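Local coordinates for protein membrane-anchored mycosin mycp1 (Mycobacterium thermoresistibile, PDB 4HVL) that acts as a membrane-anchored, subtilisin-like serine protease and is an essential component of the type VII (ESX-1) secretion system, at residues 76-81 and 115-120; 87-92 and 136-141; 182-187 and 220-225; 191-196 and 249-254; 235-240 and 352-357. One frame throughout, in Å; residues are numbered along the deposited sequence.

How the contacts relate
Contacts 2 and 4 are buried, whereas contacts 1, 3 and 5 are partly buried; 1 and 5 join loop to loop, while 3 ties a loop to strand 183-186. Chemistry varies with place. Contacts 1 and 5 each rest on a two-nitrogen arginine grip, one on a carboxylate and the other on an amide, and lie on opposite sides of the chain's centre, about 38 Å apart between centres. Contact 2 is apolar, a valine on a phenylalanine face; contact 3 is covalent, a disulfide. Contact 4 wraps a buried carboxylate in aromatic and hydroxyl groups. Tyr185 OH of contact 3 probably hydrogen-bonds to Glu193 OE2 of contact 4. Contact 5 touches contact 4 through Trp239 and Trp250.

Contact 1: residues 76-81 and 115-120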
# COMPACT_ATOMS: atom_id res chain seq x y z
N SER A 76 -17.19 0.13 -10.03
CA SER A 76 -18.57 -0.27 -9.84
C SER A 76 -19.20 0.70 -8.88
O SER A 76 -18.48 1.49 -8.25
CB SER A 76 -18.65 -1.69 -9.25
OG SER A 76 -18.14 -1.72 -7.91
N PRO A 77 -20.54 0.62 -8.71
CA PRO A 77 -21.11 1.55 -7.76
C PRO A 77 -20.53 1.40 -6.35
O PRO A 77 -20.37 2.43 -5.68
CB PRO A 77 -22.62 1.24 -7.81
CG PRO A 77 -22.85 0.67 -9.19
CD PRO A 77 -21.56 -0.05 -9.55
N ARG A 78 -20.18 0.18 -5.91
CA ARG A 78 -19.60 -0.00 -4.58
C ARG A 78 -18.13 0.35 -4.46
O ARG A 78 -17.66 0.60 -3.35
CB ARG A 78 -19.83 -1.41 -4.06
CG ARG A 78 -21.28 -1.62 -3.65
CD ARG A 78 -21.48 -3.00 -3.07
NE ARG A 78 -21.04 -3.09 -1.68
CZ ARG A 78 -21.09 -4.20 -0.95
NH1 ARG A 78 -21.57 -5.32 -1.49
NH2 ARG A 78 -20.68 -4.18 0.30
N VAL A 79 -17.42 0.37 -5.60
CA VAL A 79 -16.01 0.81 -5.65
C VAL A 79 -15.92 1.82 -6.80
O VAL A 79 -15.46 1.48 -7.88
CB VAL A 79 -15.04 -0.37 -5.89
CG1 VAL A 79 -13.59 0.04 -5.62
CG2 VAL A 79 -15.41 -1.56 -5.01
N PRO A 80 -16.47 3.04 -6.60
CA PRO A 80 -16.66 4.00 -7.69
C PRO A 80 -15.39 4.77 -8.04
O PRO A 80 -15.36 6.00 -7.96
CB PRO A 80 -17.76 4.93 -7.15
CG PRO A 80 -17.52 4.93 -5.69
CD PRO A 80 -17.12 3.52 -5.36
N ALA A 81 -14.36 4.05 -8.45
CA ALA A 81 -13.07 4.65 -8.72
C ALA A 81 -13.07 5.56 -9.95
O ALA A 81 -13.86 5.37 -10.86
CB ALA A 81 -12.02 3.57 -8.89
N PRO A 115 -27.04 -3.74 1.77
CA PRO A 115 -27.88 -4.44 2.74
C PRO A 115 -27.77 -5.98 2.66
O PRO A 115 -28.24 -6.67 3.57
CB PRO A 115 -29.30 -3.96 2.39
CG PRO A 115 -29.23 -3.62 0.95
CD PRO A 115 -27.83 -3.17 0.66
N THR A 116 -27.16 -6.51 1.60
CA THR A 116 -27.07 -7.93 1.39
C THR A 116 -25.79 -8.57 1.91
O THR A 116 -25.66 -9.77 1.81
CB THR A 116 -27.13 -8.26 -0.12
OG1 THR A 116 -26.18 -7.45 -0.81
CG2 THR A 116 -28.54 -8.02 -0.68
N ASP A 117 -24.83 -7.80 2.40
CA ASP A 117 -23.64 -8.39 3.02
C ASP A 117 -23.10 -7.52 4.15
O ASP A 117 -23.57 -6.39 4.33
CB ASP A 117 -22.54 -8.76 1.99
CG ASP A 117 -21.92 -7.55 1.28
OD1 ASP A 117 -21.27 -6.69 1.94
OD2 ASP A 117 -22.06 -7.46 0.04
N GLY A 118 -22.12 -8.04 4.88
CA GLY A 118 -21.55 -7.33 6.03
C GLY A 118 -20.28 -6.55 5.73
O GLY A 118 -19.63 -6.06 6.64
N PHE A 119 -19.92 -6.42 4.45
CA PHE A 119 -18.70 -5.72 4.09
C PHE A 119 -18.86 -4.22 3.90
O PHE A 119 -19.79 -3.76 3.23
CB PHE A 119 -18.11 -6.26 2.81
CG PHE A 119 -16.84 -5.59 2.45
CD1 PHE A 119 -16.85 -4.43 1.65
CD2 PHE A 119 -15.63 -6.02 2.97
CE1 PHE A 119 -15.67 -3.77 1.37
CE2 PHE A 119 -14.46 -5.36 2.66
CZ PHE A 119 -14.48 -4.25 1.86
N ILE A 120 -17.91 -3.46 4.43
CA ILE A 120 -17.84 -2.02 4.14
C ILE A 120 -16.40 -1.59 4.22
O ILE A 120 -15.63 -2.17 4.98
CB ILE A 120 -18.71 -1.16 5.09
CG1 ILE A 120 -18.92 0.24 4.50
CG2 ILE A 120 -18.11 -1.13 6.51
CD1 ILE A 120 -20.05 1.01 5.14
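Asp117 is the first residue of 115-120 to meet the other segment, and both of its carboxylate oxygens face the end of Arg78. Arg78 NH1 donates to Asp117 OD2 at 2.7 Å, and Arg78 NH2 to Asp117 OD1 at 3.1 Å. The salt bridge is therefore bidentate and end-on, one nitrogen to each oxygen. Both oxygens use their syn lone pairs, and the N-H...O angles of 166° and 167° show bonds close to straight. With guanidinium and carboxylate planes 19° apart, the two groups lie nearly in one plane, meeting edge to edge. The arginine chain is extended at chi2 and bends at chi3, which turns its nitrogens to the acid.

After Gly118 the chain returns to the same carboxylate: Phe119 N donates to Asp117 OD1 at 2.9 Å, on the anti lone pair, forming an Asx turn. OD1 thus accepts from two N-H groups, which restrains rotation of the carboxylate. Phe119 also approaches the guanidinium itself. Its carbonyl O lies 3.1 Å from Arg78 NH2, near the guanidinium plane, and its ring offers an edge, with Phe119 CD1 4.1 Å from Arg78 NH2.

The other guanidinium nitrogen, Arg78 NE, donates to Arg112 O, tying Arg78 to the loop just after helix 102-110. Segment 76-81 leads into strand 82-86, an outermost strand of the parallel sheet, and 115-120 lies in the loop between helix 102-110 and strand 127-132, which runs beside 82-86 in the sheet. Val79 and Phe119 both rest on Ser107 of helix 102-110 and on Leu289 of strand 288-289.

Contact 2: residues 87-92 and 136-141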
# COMPACT_ATOMS: atom_id res chain seq x y z
N PHE A 87 0.54 3.38 -15.67
CA PHE A 87 2.00 3.34 -15.79
C PHE A 87 2.47 1.96 -16.24
O PHE A 87 3.64 1.67 -16.19
CB PHE A 87 2.61 3.76 -14.45
CG PHE A 87 2.26 5.18 -14.07
CD1 PHE A 87 0.99 5.51 -13.67
CD2 PHE A 87 3.19 6.18 -14.18
CE1 PHE A 87 0.65 6.82 -13.37
CE2 PHE A 87 2.87 7.50 -13.87
CZ PHE A 87 1.60 7.81 -13.46
N VAL A 88 1.54 1.13 -16.71
CA VAL A 88 1.82 -0.19 -17.30
C VAL A 88 1.49 -0.18 -18.78
O VAL A 88 2.35 -0.41 -19.65
CB VAL A 88 0.99 -1.27 -16.56
CG1 VAL A 88 1.11 -2.64 -17.22
CG2 VAL A 88 1.43 -1.32 -15.11
N ASP A 89 0.22 0.11 -19.08
CA ASP A 89 -0.21 0.27 -20.45
C ASP A 89 -0.17 1.76 -20.82
O ASP A 89 -0.85 2.61 -20.23
CB ASP A 89 -1.60 -0.30 -20.66
CG ASP A 89 -1.93 -0.50 -22.12
OD1 ASP A 89 -1.65 0.40 -22.95
OD2 ASP A 89 -2.49 -1.57 -22.46
N ALA A 90 0.62 2.06 -21.83
CA ALA A 90 0.85 3.43 -22.24
C ALA A 90 -0.42 4.14 -22.70
O ALA A 90 -0.48 5.34 -22.64
CB ALA A 90 1.91 3.48 -23.31
N ALA A 91 -1.44 3.39 -23.12
CA ALA A 91 -2.72 3.96 -23.58
C ALA A 91 -3.85 3.90 -22.53
O ALA A 91 -4.99 4.32 -22.79
CB ALA A 91 -3.15 3.25 -24.87
N GLY A 92 -3.56 3.39 -21.35
CA GLY A 92 -4.59 3.14 -20.34
C GLY A 92 -4.89 4.37 -19.48
O GLY A 92 -4.30 5.44 -19.69
N ALA A 136 0.99 -8.31 -13.21
CA ALA A 136 1.56 -9.59 -13.57
C ALA A 136 1.12 -10.10 -14.96
O ALA A 136 1.66 -11.07 -15.45
CB ALA A 136 1.22 -10.62 -12.49
N ALA A 137 0.13 -9.46 -15.58
CA ALA A 137 -0.36 -9.87 -16.90
C ALA A 137 0.46 -9.30 -18.07
O ALA A 137 0.29 -9.73 -19.22
CB ALA A 137 -1.82 -9.47 -17.05
N PHE A 138 1.32 -8.33 -17.78
CA PHE A 138 2.14 -7.66 -18.79
C PHE A 138 3.59 -8.01 -18.64
O PHE A 138 4.06 -8.27 -17.52
CB PHE A 138 2.01 -6.14 -18.64
CG PHE A 138 0.71 -5.59 -19.12
CD1 PHE A 138 -0.48 -5.89 -18.46
CD2 PHE A 138 0.67 -4.73 -20.21
CE1 PHE A 138 -1.68 -5.36 -18.90
CE2 PHE A 138 -0.52 -4.20 -20.64
CZ PHE A 138 -1.70 -4.51 -19.98
N GLN A 139 4.32 -7.97 -19.74
CA GLN A 139 5.77 -8.20 -19.75
C GLN A 139 6.46 -7.09 -20.56
O GLN A 139 5.89 -6.59 -21.54
CB GLN A 139 6.14 -9.55 -20.39
CG GLN A 139 5.72 -10.79 -19.62
CD GLN A 139 6.45 -10.93 -18.29
OE1 GLN A 139 7.67 -10.68 -18.21
NE2 GLN A 139 5.72 -11.31 -17.24
N PRO A 140 7.70 -6.74 -20.18
CA PRO A 140 8.47 -5.78 -20.98
C PRO A 140 8.66 -6.28 -22.41
O PRO A 140 8.92 -7.45 -22.63
CB PRO A 140 9.82 -5.70 -20.24
CG PRO A 140 9.67 -6.52 -19.00
CD PRO A 140 8.56 -7.48 -19.23
N VAL A 141 8.48 -5.39 -23.38
CA VAL A 141 8.72 -5.73 -24.77
C VAL A 141 10.23 -5.93 -24.86
O VAL A 141 10.99 -5.12 -24.33
CB VAL A 141 8.26 -4.63 -25.74
CG1 VAL A 141 8.61 -4.98 -27.16
CG2 VAL A 141 6.76 -4.40 -25.62
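The Phe138 ring is met on one face by Val88 and at its edge by Asp89. Val88 CG1 stands 3.5 Å above the Phe138 ring plane, displaced toward the rim on the CG side. Its distance to the Phe138 ring centroid is 3.7 Å, along a line 19° from the ring normal, which satisfies the geometry of a CH-pi contact. At the edge, Asp89 OD2 lies 3.8 Å from Phe138 CE2, near the ring plane. The carboxylate plane is turned 73° to the ring, and OD2 lies beside the rim hydrogens, whose slight positive charge probably suits it. Val88 reaches the face because CG1 is anti to the backbone N (chi1 174°), the branch that extends farthest toward the ring.

Phe138 belongs to the short strand 138-140, paired antiparallel with strand 23-25 near the N-terminus, and its side chain also touches Met23, Gln25 and Arg132. Val88 and Asp89 lie in the loop that follows strand 82-86, an outermost strand of the parallel sheet of the subtilisin-like fold. There the backbone nitrogens of both residues bond to Asp86 OD1. Asp89 opens a type I turn closed by Gly92 N on Asp89 O at 3.0 Å. In addition, its other carboxylate oxygen, Asp89 OD1, takes Ala91 N at 3.0 Å in an Asx turn, which holds the acid in place beside the ring. The Val88 side chain is about 5 Å from that of Thr134 and about 6 Å from that of His133, both ligands of a bound zinc ion.

Contact 3: residues 182-187 and 220-225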
# COMPACT_ATOMS: atom_id res chain seq x y z
N ALA A 182 5.87 -2.42 -3.37
CA ALA A 182 6.98 -2.60 -2.44
C ALA A 182 8.09 -3.29 -3.19
O ALA A 182 8.13 -4.51 -3.25
CB ALA A 182 6.55 -3.40 -1.22
N ALA A 183 8.98 -2.48 -3.77
CA ALA A 183 10.06 -3.00 -4.62
C ALA A 183 11.27 -3.34 -3.78
O ALA A 183 11.69 -2.55 -2.96
CB ALA A 183 10.44 -1.98 -5.65
N CYS A 184 11.87 -4.50 -4.04
CA CYS A 184 12.97 -5.03 -3.24
C CYS A 184 14.27 -5.15 -4.03
O CYS A 184 14.27 -5.57 -5.19
CB CYS A 184 12.63 -6.42 -2.70
SG CYS A 184 11.18 -6.44 -1.61
N TYR A 185 15.37 -4.79 -3.39
CA TYR A 185 16.68 -5.05 -3.97
C TYR A 185 17.73 -5.18 -2.87
O TYR A 185 17.50 -4.78 -1.72
CB TYR A 185 17.05 -3.96 -4.98
CG TYR A 185 17.06 -2.53 -4.49
CD1 TYR A 185 15.89 -1.75 -4.50
CD2 TYR A 185 18.24 -1.91 -4.07
CE1 TYR A 185 15.90 -0.44 -4.09
CE2 TYR A 185 18.25 -0.58 -3.66
CZ TYR A 185 17.07 0.15 -3.68
OH TYR A 185 17.05 1.48 -3.25
N LYS A 186 18.87 -5.76 -3.22
CA LYS A 186 19.94 -5.98 -2.26
C LYS A 186 20.68 -4.68 -1.97
O LYS A 186 20.96 -3.89 -2.87
CB LYS A 186 20.91 -7.05 -2.76
CG LYS A 186 20.18 -8.34 -3.11
CD LYS A 186 21.08 -9.55 -3.20
CE LYS A 186 22.13 -9.45 -4.30
NZ LYS A 186 23.35 -10.21 -3.90
N VAL A 187 20.99 -4.47 -0.70
CA VAL A 187 21.68 -3.27 -0.24
C VAL A 187 23.03 -3.04 -0.95
O VAL A 187 23.46 -1.90 -1.14
CB VAL A 187 21.83 -3.28 1.31
CG1 VAL A 187 22.86 -4.29 1.78
CG2 VAL A 187 22.21 -1.90 1.82
N GLN A 220 10.86 -14.23 -3.87
CA GLN A 220 11.57 -13.72 -5.05
C GLN A 220 12.74 -12.82 -4.67
O GLN A 220 13.72 -13.31 -4.12
CB GLN A 220 10.60 -13.00 -5.99
CG GLN A 220 9.60 -13.89 -6.70
CD GLN A 220 8.67 -13.07 -7.57
OE1 GLN A 220 7.86 -12.29 -7.07
NE2 GLN A 220 8.81 -13.22 -8.89
N ASP A 221 12.64 -11.52 -4.94
CA ASP A 221 13.69 -10.56 -4.61
C ASP A 221 13.54 -10.04 -3.19
O ASP A 221 14.44 -9.37 -2.66
CB ASP A 221 13.68 -9.36 -5.57
CG ASP A 221 14.06 -9.74 -7.01
OD1 ASP A 221 13.15 -9.76 -7.87
OD2 ASP A 221 15.26 -10.01 -7.27
N CYS A 222 12.40 -10.33 -2.56
CA CYS A 222 12.15 -9.85 -1.20
C CYS A 222 12.47 -10.96 -0.22
O CYS A 222 11.61 -11.80 0.10
CB CYS A 222 10.70 -9.40 -1.01
SG CYS A 222 10.13 -8.13 -2.14
N THR A 223 13.70 -10.96 0.26
CA THR A 223 14.14 -11.89 1.27
C THR A 223 14.12 -11.13 2.59
O THR A 223 14.55 -9.97 2.65
CB THR A 223 15.51 -12.52 0.92
OG1 THR A 223 16.48 -11.49 0.74
CG2 THR A 223 15.39 -13.29 -0.37
N GLN A 224 13.56 -11.77 3.62
CA GLN A 224 13.34 -11.18 4.95
C GLN A 224 14.60 -10.55 5.53
O GLN A 224 15.68 -11.13 5.45
CB GLN A 224 12.87 -12.27 5.92
CG GLN A 224 12.39 -11.80 7.29
CD GLN A 224 11.33 -10.73 7.19
OE1 GLN A 224 11.64 -9.54 7.02
NE2 GLN A 224 10.07 -11.12 7.29
N ASN A 225 14.46 -9.38 6.15
CA ASN A 225 15.59 -8.76 6.83
C ASN A 225 15.79 -9.36 8.22
O ASN A 225 14.82 -9.70 8.88
CB ASN A 225 15.39 -7.25 6.97
CG ASN A 225 15.77 -6.49 5.72
OD1 ASN A 225 16.85 -6.72 5.15
ND2 ASN A 225 14.90 -5.57 5.29
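Cys184 and Cys222 are joined by a disulfide, and the bond can be traced outward from Cys184 CB. That atom touches the backbone of the opposite loop, 3.5 Å from Asp221 O, and approaches Asp221 CB at 4.2 Å. The next atom, Cys184 SG, is bound to Cys222 SG at 2.1 Å, from which the chain continues to Cys222 CB. The torsion about the sulfur-sulfur bond is 94°, close to the relaxed right angle and of right-handed sign. On both cysteines SG is anti to the carbonyl carbon (chi1 -61° for Cys184, -57° for Cys222). The bridge brings the two CA atoms to 5.3 Å.

Strand 183-186 carries Cys184 and pairs antiparallel with strand 244-247, whose Thr244 and Val246 touch the cysteine. Cys222 sits in the loop after strand 210-214, so the covalent link fastens that loop to the strand. Nearby, the Ala182 side chain is about 8 Å from that of Ser312, the predicted charge-relay serine. In subtilisins the segment after the strand equivalent to 176-179 borders the substrate-binding cleft, and the disulfide probably lies beside the corresponding region here.

Contact 4: residues 191-196 and 249-254; sequences IDETGV and AWYSPL. With IMD (imidazole), chain K.
Glu193 and Tyr251 make the tight part of this contact. Tyr251 OH donates to Glu193 OE1 at 2.8 Å, from above the carboxylate plane (55° out of it), and the ring is turned 76° to the carboxylate. Ser247 OG also bonds to OE1, so two hydroxyls hold that oxygen. The other oxygen, Glu193 OE2, bonds to Tyr185 OH and lies 3.2 Å from Trp250 NE1. The acid is buried, and the three hydroxyls, of Tyr251, Ser247 and Tyr185, would probably stabilise its negative charge. Trp250 CD1 stands 3.6 Å above one face of the Tyr251 ring, while Val196 CG1 approaches Tyr251 CE2 at 3.6 Å, the Val196 and Tyr251 side chains crossing at about a right angle.

Glu193 is the N-cap of helix 194-206. Just before it, Asp192 OD1 forms an Asx turn with Thr194 N at 3.2 Å and also accepts from Thr194 OG1.

At the other end of 249-254, Pro253 is exposed and is preceded by a cis peptide bond. Here an imidazole, probably from the crystallisation liquor, gives a weak hydrogen bond from N3 to Pro253 O at 2.9 Å, bent to 122°. Leu254 CD2 lies 3.9 Å from imidazole C2, and its side chain packs on Val200 and His205 of helix 194-206.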
# COMPACT_ATOMS: atom_id res chain seq x y z
N ILE A 191 20.05 0.74 -6.44
CA ILE A 191 19.45 1.38 -7.61
C ILE A 191 19.45 2.88 -7.34
O ILE A 191 19.23 3.30 -6.20
CB ILE A 191 17.99 0.87 -7.78
CG1 ILE A 191 17.98 -0.56 -8.35
CG2 ILE A 191 17.16 1.79 -8.65
CD1 ILE A 191 16.68 -1.31 -8.14
N ASP A 192 19.66 3.72 -8.37
CA ASP A 192 19.53 5.16 -8.16
C ASP A 192 18.02 5.48 -8.22
O ASP A 192 17.43 5.45 -9.26
CB ASP A 192 20.35 5.98 -9.19
CG ASP A 192 20.04 7.50 -9.12
OD1 ASP A 192 19.32 7.95 -8.19
OD2 ASP A 192 20.49 8.26 -10.03
N GLU A 193 17.41 5.73 -7.07
CA GLU A 193 15.97 5.97 -6.99
C GLU A 193 15.70 7.30 -6.27
O GLU A 193 14.68 7.46 -5.58
CB GLU A 193 15.28 4.82 -6.27
CG GLU A 193 15.81 4.52 -4.86
CD GLU A 193 14.74 3.89 -3.97
OE1 GLU A 193 13.67 4.49 -3.81
OE2 GLU A 193 14.94 2.79 -3.47
N THR A 194 16.66 8.21 -6.41
CA THR A 194 16.59 9.62 -5.97
C THR A 194 15.24 10.27 -6.31
O THR A 194 14.65 10.99 -5.49
CB THR A 194 17.80 10.37 -6.62
OG1 THR A 194 19.00 9.90 -5.99
CG2 THR A 194 17.74 11.85 -6.42
N GLY A 195 14.74 9.96 -7.50
CA GLY A 195 13.44 10.43 -7.92
C GLY A 195 12.29 9.98 -7.05
O GLY A 195 11.33 10.73 -6.90
N VAL A 196 12.36 8.77 -6.48
CA VAL A 196 11.27 8.29 -5.64
C VAL A 196 11.20 9.13 -4.38
O VAL A 196 10.13 9.58 -3.98
CB VAL A 196 11.37 6.78 -5.33
CG1 VAL A 196 10.25 6.34 -4.37
CG2 VAL A 196 11.32 5.96 -6.61
N ALA A 249 8.96 2.01 0.94
CA ALA A 249 8.82 1.73 2.39
C ALA A 249 9.89 2.40 3.25
O ALA A 249 9.59 2.86 4.37
CB ALA A 249 8.84 0.22 2.64
N TRP A 250 11.12 2.41 2.74
CA TRP A 250 12.29 2.88 3.46
C TRP A 250 12.43 4.37 3.59
O TRP A 250 13.37 4.81 4.22
CB TRP A 250 13.57 2.26 2.88
CG TRP A 250 14.15 2.84 1.61
CD1 TRP A 250 13.46 3.28 0.51
CD2 TRP A 250 15.53 3.01 1.29
NE1 TRP A 250 14.32 3.72 -0.45
CE2 TRP A 250 15.60 3.57 -0.00
CE3 TRP A 250 16.72 2.77 1.99
CZ2 TRP A 250 16.82 3.89 -0.62
CZ3 TRP A 250 17.94 3.08 1.38
CH2 TRP A 250 17.98 3.62 0.08
N TYR A 251 11.53 5.14 2.99
CA TYR A 251 11.53 6.59 3.13
C TYR A 251 10.84 7.05 4.43
O TYR A 251 10.67 8.24 4.63
CB TYR A 251 10.88 7.27 1.90
CG TYR A 251 11.78 7.19 0.68
CD1 TYR A 251 12.94 7.95 0.60
CD2 TYR A 251 11.50 6.33 -0.38
CE1 TYR A 251 13.78 7.87 -0.49
CE2 TYR A 251 12.34 6.24 -1.47
CZ TYR A 251 13.48 7.02 -1.52
OH TYR A 251 14.34 6.95 -2.60
N SER A 252 10.49 6.13 5.32
CA SER A 252 9.93 6.51 6.62
C SER A 252 10.88 7.48 7.34
O SER A 252 12.06 7.24 7.38
CB SER A 252 9.72 5.26 7.49
OG SER A 252 8.93 5.58 8.62
N PRO A 253 10.36 8.55 7.98
CA PRO A 253 8.95 8.84 8.30
C PRO A 253 8.22 9.71 7.29
O PRO A 253 7.08 10.14 7.56
CB PRO A 253 9.07 9.55 9.65
CG PRO A 253 10.38 10.28 9.57
CD PRO A 253 11.28 9.49 8.66
N LEU A 254 8.82 9.96 6.14
CA LEU A 254 8.09 10.67 5.07
C LEU A 254 6.84 9.92 4.68
O LEU A 254 5.83 10.52 4.34
CB LEU A 254 8.95 10.83 3.80
CG LEU A 254 9.96 11.93 3.76
CD1 LEU A 254 10.44 12.07 2.31
CD2 LEU A 254 9.37 13.23 4.27
N1 IMD K . 6.81 14.51 7.28
C2 IMD K . 6.94 13.18 7.37
N3 IMD K . 5.72 12.62 7.20
C4 IMD K . 4.83 13.59 6.98
C5 IMD K . 5.51 14.79 7.05

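Contact 5: residues 235-240 and 352-357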
# COMPACT_ATOMS: atom_id res chain seq x y z
N ASP A 235 22.08 1.40 17.43
CA ASP A 235 21.29 1.05 16.23
C ASP A 235 20.07 0.21 16.64
O ASP A 235 19.95 -0.95 16.27
CB ASP A 235 22.16 0.30 15.20
CG ASP A 235 21.46 0.08 13.85
OD1 ASP A 235 20.57 0.89 13.47
OD2 ASP A 235 21.80 -0.91 13.16
N PRO A 236 19.15 0.81 17.43
CA PRO A 236 17.99 0.06 17.98
C PRO A 236 17.06 -0.54 16.93
O PRO A 236 16.48 -1.61 17.14
CB PRO A 236 17.26 1.12 18.83
CG PRO A 236 17.65 2.43 18.23
CD PRO A 236 19.07 2.25 17.73
N ARG A 237 16.92 0.14 15.80
CA ARG A 237 16.13 -0.38 14.68
C ARG A 237 16.92 -1.27 13.69
O ARG A 237 16.36 -1.81 12.76
CB ARG A 237 15.47 0.78 13.92
CG ARG A 237 14.55 1.66 14.79
CD ARG A 237 13.39 0.87 15.39
NE ARG A 237 12.61 0.14 14.38
CZ ARG A 237 11.51 0.61 13.78
NH1 ARG A 237 11.07 1.82 14.07
NH2 ARG A 237 10.86 -0.12 12.86
N GLY A 238 18.22 -1.47 13.93
CA GLY A 238 18.98 -2.44 13.13
C GLY A 238 19.15 -2.10 11.66
O GLY A 238 19.09 -3.00 10.82
N TRP A 239 19.38 -0.82 11.35
CA TRP A 239 19.77 -0.40 9.99
C TRP A 239 20.99 -1.16 9.47
O TRP A 239 21.05 -1.46 8.28
CB TRP A 239 20.06 1.11 9.91
CG TRP A 239 18.83 1.95 9.77
CD1 TRP A 239 18.11 2.53 10.77
CD2 TRP A 239 18.15 2.28 8.54
NE1 TRP A 239 17.02 3.20 10.24
CE2 TRP A 239 17.01 3.05 8.88
CE3 TRP A 239 18.37 1.98 7.20
CZ2 TRP A 239 16.14 3.57 7.91
CZ3 TRP A 239 17.50 2.48 6.25
CH2 TRP A 239 16.41 3.26 6.61
N GLN A 240 21.94 -1.47 10.34
CA GLN A 240 23.16 -2.18 9.94
C GLN A 240 22.99 -3.68 9.73
O GLN A 240 23.89 -4.32 9.25
CB GLN A 240 24.29 -1.92 10.95
CG GLN A 240 24.60 -0.44 11.18
CD GLN A 240 24.58 0.35 9.88
OE1 GLN A 240 25.19 -0.05 8.89
NE2 GLN A 240 23.84 1.44 9.88
N VAL A 352 8.51 -0.79 20.18
CA VAL A 352 8.53 -0.66 18.72
C VAL A 352 9.35 -1.84 18.21
O VAL A 352 10.32 -2.25 18.85
CB VAL A 352 9.17 0.68 18.27
CG1 VAL A 352 9.49 0.68 16.78
CG2 VAL A 352 8.27 1.86 18.62
N ASP A 353 8.95 -2.41 17.08
CA ASP A 353 9.79 -3.41 16.44
C ASP A 353 9.72 -3.32 14.92
O ASP A 353 8.95 -2.53 14.36
CB ASP A 353 9.49 -4.81 17.00
CG ASP A 353 8.14 -5.34 16.58
OD1 ASP A 353 7.71 -5.12 15.43
OD2 ASP A 353 7.52 -6.04 17.41
N ASN A 354 10.54 -4.12 14.27
CA ASN A 354 10.69 -4.07 12.82
C ASN A 354 9.59 -4.80 12.04
O ASN A 354 9.53 -4.71 10.82
CB ASN A 354 12.09 -4.57 12.43
CG ASN A 354 13.17 -3.53 12.66
OD1 ASN A 354 12.95 -2.54 13.36
ND2 ASN A 354 14.35 -3.73 12.05
N TYR A 355 8.70 -5.49 12.75
CA TYR A 355 7.64 -6.26 12.10
C TYR A 355 6.36 -5.43 12.03
O TYR A 355 5.72 -5.36 10.97
CB TYR A 355 7.44 -7.59 12.83
CG TYR A 355 8.75 -8.32 12.97
CD1 TYR A 355 9.24 -9.09 11.95
CD2 TYR A 355 9.54 -8.17 14.12
CE1 TYR A 355 10.47 -9.73 12.04
CE2 TYR A 355 10.78 -8.80 14.23
CZ TYR A 355 11.23 -9.58 13.18
OH TYR A 355 12.45 -10.22 13.27
N VAL A 356 6.04 -4.77 13.13
CA VAL A 356 4.81 -3.99 13.26
C VAL A 356 5.04 -2.52 13.57
O VAL A 356 4.09 -1.75 13.65
CB VAL A 356 3.84 -4.60 14.31
CG1 VAL A 356 3.41 -6.00 13.87
CG2 VAL A 356 4.45 -4.62 15.72
N GLY A 357 6.30 -2.11 13.73
CA GLY A 357 6.60 -0.74 14.09
C GLY A 357 6.01 -0.41 15.44
O GLY A 357 6.27 -1.13 16.41
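Arg237 and Asn354 exchange three hydrogen bonds. Arg237 NE donates to Asn354 OD1 at 2.9 Å and Arg237 NH2 to the same oxygen at 3.2 Å, a side-on grip with both nitrogens on one atom. The NE bond is the straighter, 161° against 137°, and meets the oxygen nearly end-on to its C=O bond, whereas NH2 comes from above the carbonyl plane. In return, Asn354 ND2 donates to Arg237 O at 2.9 Å with an angle of 167°. The amide is thus fixed at both ends, and its two atoms can be told apart by their partners. The arginine folds back to make this possible, bent at chi2 and chi3.

Beyond these bonds, Val352 CG1 lies over one face of the guanidinium, 3.3 Å from Arg237 NH1. NH2 has a further partner outside the two segments, Val277 O at the start of strand 277-282.

Each loop is shaped locally. Asp235 begins a type I turn ending at Gly238, with Arg237 in it. Asp353 OD1 accepts from Tyr355 N at 2.9 Å and Val356 N at 2.9 Å, an Asx turn together with an Asx motif. In this subtilisin-like fold the contact joins the loop before strand 244-247 to the one between helices 334-343 and 363-368, by a pairing of arginine with asparagine.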